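PDB 5IL5: MlnD from Bacillus methylotrophicus, which contributes this dehydratase domain to a trans-AT polyketide synthase of macrolactin assembly, where it probably removes water from carrier-bound beta-hydroxyacyl intermediates. Local coordinates for residues A[55-60]-A[182-187]; A[68-73]-A[217-222]. One frame throughout, in Å; residues are numbered along the deposited sequence.

Contact 1 of 2, residues A[55-60]-A[182-187]; sequences TGLYIK and SDSLKA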
loop_
_atom_site.group_PDB
_atom_site.type_symbol
_atom_site.label_atom_id
_atom_site.label_comp_id
_atom_site.label_asym_id
_atom_site.label_seq_id
_atom_site.Cartn_x
_atom_site.Cartn_y
_atom_site.Cartn_z
ATOM N N THR A 55 -10.789 3.237 17.633
ATOM C CA THR A 55 -10.108 3.833 18.775
ATOM C C THR A 55 -11.143 4.474 19.692
ATOM O O THR A 55 -12.176 4.976 19.237
ATOM C CB THR A 55 -9.099 4.893 18.337
ATOM O OG1 THR A 55 -9.790 6.119 18.083
ATOM C CG2 THR A 55 -8.361 4.477 17.077
ATOM N N GLY A 56 -10.856 4.475 20.991
ATOM C CA GLY A 56 -11.849 4.961 21.932
ATOM C C GLY A 56 -11.701 6.439 22.211
ATOM O O GLY A 56 -12.174 6.940 23.234
ATOM N N LEU A 57 -11.097 7.154 21.269
ATOM C CA LEU A 57 -10.583 8.497 21.495
ATOM C C LEU A 57 -11.507 9.513 20.836
ATOM O O LEU A 57 -11.654 9.515 19.609
ATOM C CB LEU A 57 -9.163 8.621 20.941
ATOM C CG LEU A 57 -8.209 7.451 21.219
ATOM C CD1 LEU A 57 -7.025 7.506 20.269
ATOM C CD2 LEU A 57 -7.726 7.436 22.662
ATOM N N TYR A 58 -12.132 10.363 21.649
ATOM C CA TYR A 58 -12.966 11.438 21.137
ATOM C C TYR A 58 -12.871 12.643 22.067
ATOM O O TYR A 58 -12.573 12.508 23.258
ATOM C CB TYR A 58 -14.433 10.999 20.976
ATOM C CG TYR A 58 -15.078 10.486 22.242
ATOM C CD1 TYR A 58 -15.626 11.358 23.177
ATOM C CD2 TYR A 58 -15.155 9.122 22.497
ATOM C CE1 TYR A 58 -16.218 10.885 24.335
ATOM C CE2 TYR A 58 -15.747 8.641 23.651
ATOM C CZ TYR A 58 -16.277 9.527 24.567
ATOM O OH TYR A 58 -16.863 9.050 25.715
ATOM N N ILE A 59 -13.121 13.829 21.505
ATOM C CA ILE A 59 -13.293 15.046 22.286
ATOM C C ILE A 59 -14.621 15.673 21.890
ATOM O O ILE A 59 -15.203 15.353 20.853
ATOM C CB ILE A 59 -12.142 16.066 22.099
ATOM C CG1 ILE A 59 -12.029 16.538 20.646
ATOM C CG2 ILE A 59 -10.818 15.468 22.540
ATOM C CD1 ILE A 59 -11.206 17.816 20.490
ATOM N N LYS A 60 -15.099 16.572 22.746
ATOM C CA LYS A 60 -16.281 17.377 22.474
ATOM C C LYS A 60 -15.967 18.826 22.806
ATOM O O LYS A 60 -15.229 19.102 23.756
ATOM C CB LYS A 60 -17.482 16.914 23.299
ATOM C CG LYS A 60 -17.687 15.406 23.335
ATOM C CD LYS A 60 -18.867 15.028 24.229
ATOM C CE LYS A 60 -19.156 13.533 24.184
ATOM N NZ LYS A 60 -20.311 13.141 25.034
ATOM N N SER A 182 -12.916 11.839 26.330
ATOM C CA SER A 182 -13.028 10.479 26.840
ATOM C C SER A 182 -11.960 10.204 27.895
ATOM O O SER A 182 -10.863 10.768 27.864
ATOM C CB SER A 182 -12.909 9.489 25.683
ATOM O OG SER A 182 -11.658 9.616 25.032
ATOM N N ASP A 183 -12.289 9.315 28.838
ATOM C CA ASP A 183 -11.336 8.977 29.893
ATOM C C ASP A 183 -10.026 8.466 29.317
ATOM O O ASP A 183 -8.973 8.588 29.956
ATOM C CB ASP A 183 -11.913 7.916 30.829
ATOM C CG ASP A 183 -13.120 8.404 31.594
ATOM O OD1 ASP A 183 -13.390 9.628 31.580
ATOM O OD2 ASP A 183 -13.799 7.558 32.218
ATOM N N SER A 184 -10.070 7.889 28.116
ATOM C CA SER A 184 -8.858 7.437 27.447
ATOM C C SER A 184 -7.917 8.583 27.113
ATOM O O SER A 184 -6.761 8.324 26.766
ATOM C CB SER A 184 -9.218 6.693 26.165
ATOM O OG SER A 184 -9.966 7.536 25.309
ATOM N N LEU A 185 -8.372 9.830 27.217
ATOM C CA LEU A 185 -7.535 10.998 26.972
ATOM C C LEU A 185 -7.322 11.838 28.228
ATOM O O LEU A 185 -6.862 12.980 28.134
ATOM C CB LEU A 185 -8.144 11.853 25.865
ATOM C CG LEU A 185 -8.056 11.255 24.465
ATOM C CD1 LEU A 185 -9.069 11.896 23.538
ATOM C CD2 LEU A 185 -6.657 11.445 23.926
ATOM N N LYS A 186 -7.645 11.293 29.399
ATOM C CA LYS A 186 -7.493 12.002 30.667
ATOM C C LYS A 186 -6.246 11.473 31.373
ATOM O O LYS A 186 -6.306 10.619 32.258
ATOM C CB LYS A 186 -8.746 11.839 31.518
ATOM C CG LYS A 186 -9.910 12.672 31.028
ATOM C CD LYS A 186 -11.011 12.737 32.058
ATOM C CE LYS A 186 -12.302 13.223 31.444
ATOM N NZ LYS A 186 -13.236 13.734 32.481
ATOM N N ALA A 187 -5.094 11.997 30.955
ATOM C CA ALA A 187 -3.809 11.598 31.509
ATOM C C ALA A 187 -3.286 12.552 32.578
ATOM O O ALA A 187 -2.326 12.207 33.275
ATOM C CB ALA A 187 -2.778 11.481 30.383
#
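The Y58 ring carries S182 on one face: CB of S182 sits 3.6 Å from the ring centroid and 15° off the ring normal, a CH-pi contact shifted toward the rim, with CZ the nearest ring atom. With chi1 at 57°, CG of Y58 lies between its own backbone N and carbonyl carbon, which brings the ring back so that its face lies against CB of S182, although the CA-CB bond of Y58 points away from it. The backbones are joined by a bond from S182 N to Y58 O of 3.2 Å, nearly straight at the hydrogen (167°). It continues the antiparallel pairing of strands 59-61 and 179-181 by one residue, and so ties the predicted N-terminal hotdog fold to the C-terminal one. Y58 N points instead at the S182 hydroxyl, OG, weakly, at 3.5 Å. S182 OG also shares a 2.7 Å hydrogen bond with S184 OG, in which either hydroxyl could be the donor. Across from it, CD2 of L57 packs 3.5 Å from S184 OG. A single methyl, CD1 of L185, touches L57 CB and, at 4.1 Å, CG2 of I59, while L185 also rests on P70 and on E219 of helix 215-229.

Contact 2 of 2, residues A[68-73]-A[217-222]; sequences MFPFLS and VIESVY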
loop_
_atom_site.group_PDB
_atom_site.type_symbol
_atom_site.label_atom_id
_atom_site.label_comp_id
_atom_site.label_asym_id
_atom_site.label_seq_id
_atom_site.Cartn_x
_atom_site.Cartn_y
_atom_site.Cartn_z
ATOM N N MET A 68 -15.585 14.349 18.341
ATOM C CA MET A 68 -14.477 14.569 17.419
ATOM C C MET A 68 -13.271 13.728 17.806
ATOM O O MET A 68 -13.000 13.504 18.987
ATOM C CB MET A 68 -13.997 16.018 17.392
ATOM C CG MET A 68 -14.967 17.013 16.844
ATOM S SD MET A 68 -14.303 18.662 17.085
ATOM C CE MET A 68 -14.624 18.884 18.821
ATOM N N PHE A 69 -12.530 13.301 16.794
ATOM C CA PHE A 69 -11.222 12.725 17.035
ATOM C C PHE A 69 -10.259 13.842 17.432
ATOM O O PHE A 69 -10.257 14.905 16.804
ATOM C CB PHE A 69 -10.700 12.015 15.787
ATOM C CG PHE A 69 -9.452 11.221 16.024
ATOM C CD1 PHE A 69 -9.512 9.970 16.610
ATOM C CD2 PHE A 69 -8.216 11.728 15.669
ATOM C CE1 PHE A 69 -8.364 9.242 16.836
ATOM C CE2 PHE A 69 -7.063 10.999 15.893
ATOM C CZ PHE A 69 -7.139 9.755 16.477
ATOM N N PRO A 70 -9.434 13.639 18.462
ATOM C CA PRO A 70 -8.582 14.734 18.943
ATOM C C PRO A 70 -7.754 15.339 17.818
ATOM O O PRO A 70 -7.238 14.632 16.950
ATOM C CB PRO A 70 -7.697 14.064 20.001
ATOM C CG PRO A 70 -7.880 12.590 19.811
ATOM C CD PRO A 70 -9.252 12.421 19.267
ATOM N N PHE A 71 -7.624 16.665 17.850
ATOM C CA PHE A 71 -6.922 17.371 16.786
ATOM C C PHE A 71 -5.489 16.883 16.642
ATOM O O PHE A 71 -5.078 16.431 15.568
ATOM C CB PHE A 71 -6.936 18.877 17.055
ATOM C CG PHE A 71 -8.278 19.506 16.893
ATOM C CD1 PHE A 71 -8.807 19.684 15.629
ATOM C CD2 PHE A 71 -9.005 19.939 17.989
ATOM C CE1 PHE A 71 -10.041 20.267 15.457
ATOM C CE2 PHE A 71 -10.247 20.521 17.821
ATOM C CZ PHE A 71 -10.764 20.687 16.550
ATOM N N LEU A 72 -4.707 16.978 17.718
ATOM C CA LEU A 72 -3.259 16.889 17.589
ATOM C C LEU A 72 -2.761 15.473 17.325
ATOM O O LEU A 72 -1.623 15.308 16.875
ATOM C CB LEU A 72 -2.598 17.438 18.853
ATOM C CG LEU A 72 -2.841 18.924 19.159
ATOM C CD1 LEU A 72 -1.957 19.414 20.296
ATOM C CD2 LEU A 72 -2.655 19.794 17.922
ATOM N N SER A 73 -3.587 14.451 17.542
ATOM C CA SER A 73 -3.152 13.098 17.219
ATOM C C SER A 73 -2.914 12.916 15.730
ATOM O O SER A 73 -2.318 11.914 15.322
ATOM C CB SER A 73 -4.182 12.079 17.699
ATOM O OG SER A 73 -4.039 11.817 19.083
ATOM N N VAL A 217 -0.859 11.527 25.656
ATOM C CA VAL A 217 0.264 12.429 25.900
ATOM C C VAL A 217 0.112 13.709 25.084
ATOM O O VAL A 217 0.182 14.818 25.626
ATOM C CB VAL A 217 1.599 11.723 25.605
ATOM C CG1 VAL A 217 2.767 12.691 25.771
ATOM C CG2 VAL A 217 1.782 10.544 26.535
ATOM N N ILE A 218 -0.081 13.583 23.771
ATOM C CA ILE A 218 -0.202 14.777 22.944
ATOM C C ILE A 218 -1.496 15.528 23.236
ATOM O O ILE A 218 -1.572 16.734 22.986
ATOM C CB ILE A 218 -0.073 14.412 21.450
ATOM C CG1 ILE A 218 0.074 15.671 20.586
ATOM C CG2 ILE A 218 -1.265 13.593 20.966
ATOM C CD1 ILE A 218 1.393 16.402 20.743
ATOM N N GLU A 219 -2.528 14.855 23.752
ATOM C CA GLU A 219 -3.734 15.579 24.139
ATOM C C GLU A 219 -3.534 16.351 25.436
ATOM O O GLU A 219 -4.154 17.402 25.629
ATOM C CB GLU A 219 -4.914 14.619 24.271
ATOM C CG GLU A 219 -6.257 15.318 24.386
ATOM C CD GLU A 219 -6.586 16.175 23.184
ATOM O OE1 GLU A 219 -6.050 15.914 22.087
ATOM O OE2 GLU A 219 -7.376 17.124 23.342
ATOM N N SER A 220 -2.688 15.852 26.338
ATOM C CA SER A 220 -2.278 16.663 27.479
ATOM C C SER A 220 -1.655 17.971 27.016
ATOM O O SER A 220 -1.864 19.021 27.631
ATOM C CB SER A 220 -1.295 15.887 28.352
ATOM O OG SER A 220 -1.939 14.814 29.010
ATOM N N VAL A 221 -0.871 17.919 25.940
ATOM C CA VAL A 221 -0.287 19.127 25.368
ATOM C C VAL A 221 -1.382 20.123 25.021
ATOM O O VAL A 221 -1.317 21.299 25.393
ATOM C CB VAL A 221 0.568 18.767 24.138
ATOM C CG1 VAL A 221 0.873 20.003 23.277
ATOM C CG2 VAL A 221 1.842 18.043 24.586
ATOM N N TYR A 222 -2.407 19.663 24.309
ATOM C CA TYR A 222 -3.506 20.544 23.942
ATOM C C TYR A 222 -4.256 21.018 25.179
ATOM O O TYR A 222 -4.621 22.194 25.278
ATOM C CB TYR A 222 -4.436 19.828 22.959
ATOM C CG TYR A 222 -5.486 20.723 22.348
ATOM C CD1 TYR A 222 -5.117 21.780 21.538
ATOM C CD2 TYR A 222 -6.841 20.472 22.510
ATOM C CE1 TYR A 222 -6.049 22.603 20.959
ATOM C CE2 TYR A 222 -7.789 21.285 21.917
ATOM C CZ TYR A 222 -7.386 22.347 21.145
ATOM O OH TYR A 222 -8.341 23.145 20.562
#
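Helix 215-229, the long helix of the predicted C-terminal hotdog fold, meets the turn that follows strand 68-69 and leads into helix 74-86 of the predicted N-terminal hotdog fold, deep in the dehydratase double hotdog. L72 does most of the work. Its CB lies 3.6 Å from CG1 of I218, and its CD1 reaches further along the helix to CB of Y222 at 3.7 Å and, more loosely, to CG1 of V221. The leucine and tyrosine side chains cross at about a right angle. I218 turns CG1 toward the leucine because that branch is anti to the backbone N (chi1 -169°), and its CG2 is then left to meet OG of S73 at 3.8 Å. One helical turn on, Y222 extends past L72 to F71, whose CD2 is 4.2 Å from OH of Y222 with CZ just behind, the two side chains crossing at a slant. The remaining meeting is mixed in character: the chain of E219 bends at chi2 (61°), which places OE1 by CB of P70, while OE2 is hydrogen-bonded to OH of Y179. I218 and V221 also touch strands 278-286 and 266-272, respectively. No hydrogen bond links the two segments, so their mutual fit depends on the shapes of apolar groups; of the buried E219 carboxylate, OE2 has its polar partner in Y179, and OE1 meets a carbon of P70.

Contacts 1 and 2 have centres about 9 Å apart and are joined on both sides. In the N-terminal half, strands 59-61 and 68-69 are neighbours in sequence, and I59 pairs with M68 through the backbone. In the C-terminal half, CD2 of L185 packs against CB of E219 at 3.6 Å, so the loop 182-187 rests on the same helix that faces 68-73. The contacts differ in depth: contact 1 is partly buried, its centre about 13 Å from the centre of the chain, whereas contact 2 is wholly buried, its centre about 4 Å from the same point. Both join the two predicted hotdog regions, one with a backbone bond between the halves, the other without any hydrogen bond.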